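PDB 6OSU: D-alanyl-D-alanine carboxypeptidase (Penicillin binding protein) family protein, which probably removes the terminal D-alanine from peptidoglycan precursor peptides, acting as a serine-type carboxypeptidase of the penicillin-binding protein family. Local coordinates for residues Ile89-Ala95 / Ile130-Tyr135. Numbering follows the deposited sequence.
Sequences IPISENA and IALAEY
The carboxylate of Glu134 reaches from helix 126-137 to the turn that starts helix 93-96, and each of its oxygens takes a partner there. Asn94 ND2 donates to Glu134 OE2 at 3.0 Å from above the carboxylate plane, a bent rather than straight bond; amide and carboxylate are turned 43° against each other. Ser92 OG lies at a modelled 2.4 Å from Glu134 OE1, a separation so short that its exact value is doubtful. Serine suits this place as N-cap, Ser92 OG accepting from Ala95 N at 3.1 Å, and the same hydroxyl also appears to donate to Glu134. With chi1 62°, OG sits between the backbone N and carbonyl carbon of Ser92, close enough to serve both the helix start and the glutamate. A water links Glu134 OE1 to Pro90 O and Ser92 N, tying the carboxylate to the turn's backbone as well.

In this peptidase S11 domain the contact joins strand 88-90, paired antiparallel with 110-112, and the start of helix 93-96 to helix 126-137, whose Ile130 side chain lies about 8 Å from that of Lys67, the predicted proton acceptor.

Beside these polar groups the packing is mainly apolar. Small residues let helix and turn come close: Ala95 CB lies 4.1 Å from Ala131 CB and also meets Ile130 CG2, while Ile91 CD1 reaches Ala131 CB at 3.7 Å. The branched Ile89 serves three neighbours, CG2 resting against Ala131 O, CD1 against Leu132 CD2 (3.7 Å), and CG1 over one face of the Tyr135 ring in a CH-pi contact, 18° off the ring normal. Farther out, Leu116 of helix 113-123 touches both Ile89 and Leu132, and Thr140 at the start of helix 140-154 touches Glu134.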
# COMPACT_ATOMS: atom_id res chain seq x y z
N ILE A 89 2.83 -23.37 15.41
CA ILE A 89 3.87 -22.70 16.19
C ILE A 89 3.56 -22.87 17.67
O ILE A 89 2.42 -22.64 18.08
CB ILE A 89 3.96 -21.20 15.83
CG1 ILE A 89 4.54 -21.04 14.43
CG2 ILE A 89 4.79 -20.45 16.85
CD1 ILE A 89 3.63 -20.31 13.52
N PRO A 90 4.54 -23.26 18.48
CA PRO A 90 4.31 -23.29 19.93
C PRO A 90 4.25 -21.88 20.49
O PRO A 90 4.95 -20.97 20.04
CB PRO A 90 5.53 -24.05 20.46
CG PRO A 90 6.60 -23.78 19.44
CD PRO A 90 5.90 -23.70 18.12
N ILE A 91 3.39 -21.70 21.49
CA ILE A 91 3.23 -20.41 22.16
C ILE A 91 4.03 -20.46 23.45
O ILE A 91 3.68 -21.20 24.38
CB ILE A 91 1.75 -20.10 22.43
CG1 ILE A 91 0.92 -20.31 21.16
CG2 ILE A 91 1.60 -18.69 22.97
CD1 ILE A 91 1.31 -19.41 20.01
N SER A 92 5.10 -19.67 23.51
CA SER A 92 5.87 -19.56 24.74
C SER A 92 5.09 -18.78 25.79
O SER A 92 4.13 -18.06 25.49
CB SER A 92 7.21 -18.88 24.48
OG SER A 92 7.02 -17.56 24.00
N GLU A 93 5.51 -18.92 27.05
CA GLU A 93 4.91 -18.12 28.11
C GLU A 93 5.25 -16.64 27.93
O GLU A 93 4.47 -15.78 28.35
CB GLU A 93 5.37 -18.61 29.48
CG GLU A 93 4.29 -19.39 30.22
CD GLU A 93 4.86 -20.46 31.13
OE1 GLU A 93 5.79 -20.16 31.91
OE2 GLU A 93 4.38 -21.61 31.06
N ASN A 94 6.39 -16.34 27.32
CA ASN A 94 6.71 -14.95 27.00
C ASN A 94 5.67 -14.36 26.05
O ASN A 94 5.16 -13.27 26.27
CB ASN A 94 8.11 -14.85 26.39
CG ASN A 94 8.44 -13.44 25.93
OD1 ASN A 94 8.52 -12.52 26.74
ND2 ASN A 94 8.65 -13.27 24.63
N ALA A 95 5.35 -15.10 24.98
CA ALA A 95 4.38 -14.61 24.01
C ALA A 95 3.00 -14.45 24.64
O ALA A 95 2.38 -13.39 24.54
CB ALA A 95 4.32 -15.55 22.80
N ILE A 130 4.59 -11.83 18.73
CA ILE A 130 5.77 -12.33 19.44
C ILE A 130 5.97 -13.82 19.17
O ILE A 130 7.10 -14.30 19.06
CB ILE A 130 5.65 -12.02 20.94
CG1 ILE A 130 5.73 -10.52 21.19
CG2 ILE A 130 6.72 -12.76 21.74
CD1 ILE A 130 6.87 -9.85 20.43
N ALA A 131 4.87 -14.57 19.05
CA ALA A 131 4.98 -16.00 18.81
C ALA A 131 5.56 -16.29 17.43
O ALA A 131 6.35 -17.23 17.26
CB ALA A 131 3.62 -16.68 18.97
N LEU A 132 5.17 -15.50 16.42
CA LEU A 132 5.76 -15.66 15.10
C LEU A 132 7.23 -15.24 15.09
O LEU A 132 8.06 -15.89 14.44
CB LEU A 132 4.97 -14.85 14.07
CG LEU A 132 3.60 -15.40 13.67
CD1 LEU A 132 2.80 -14.33 12.94
CD2 LEU A 132 3.75 -16.65 12.82
N ALA A 133 7.55 -14.16 15.80
CA ALA A 133 8.92 -13.65 15.80
C ALA A 133 9.88 -14.63 16.46
O ALA A 133 10.96 -14.91 15.93
CB ALA A 133 8.97 -12.29 16.49
N GLU A 134 9.50 -15.17 17.62
CA GLU A 134 10.35 -16.14 18.31
C GLU A 134 10.62 -17.36 17.45
O GLU A 134 11.71 -17.94 17.51
CB GLU A 134 9.70 -16.56 19.63
CG GLU A 134 9.66 -15.48 20.70
CD GLU A 134 9.09 -15.99 22.02
OE1 GLU A 134 8.09 -16.75 21.99
OE2 GLU A 134 9.66 -15.65 23.08
N TYR A 135 9.65 -17.77 16.62
CA TYR A 135 9.81 -18.98 15.83
C TYR A 135 10.73 -18.75 14.63
O TYR A 135 11.61 -19.58 14.35
CB TYR A 135 8.44 -19.48 15.36
CG TYR A 135 8.50 -20.81 14.65
CD1 TYR A 135 8.40 -22.00 15.36
CD2 TYR A 135 8.65 -20.88 13.27
CE1 TYR A 135 8.45 -23.22 14.72
CE2 TYR A 135 8.71 -22.10 12.62
CZ TYR A 135 8.60 -23.27 13.35
OH TYR A 135 8.66 -24.48 12.70
O HOH W 1 5.86 -18.19 21.48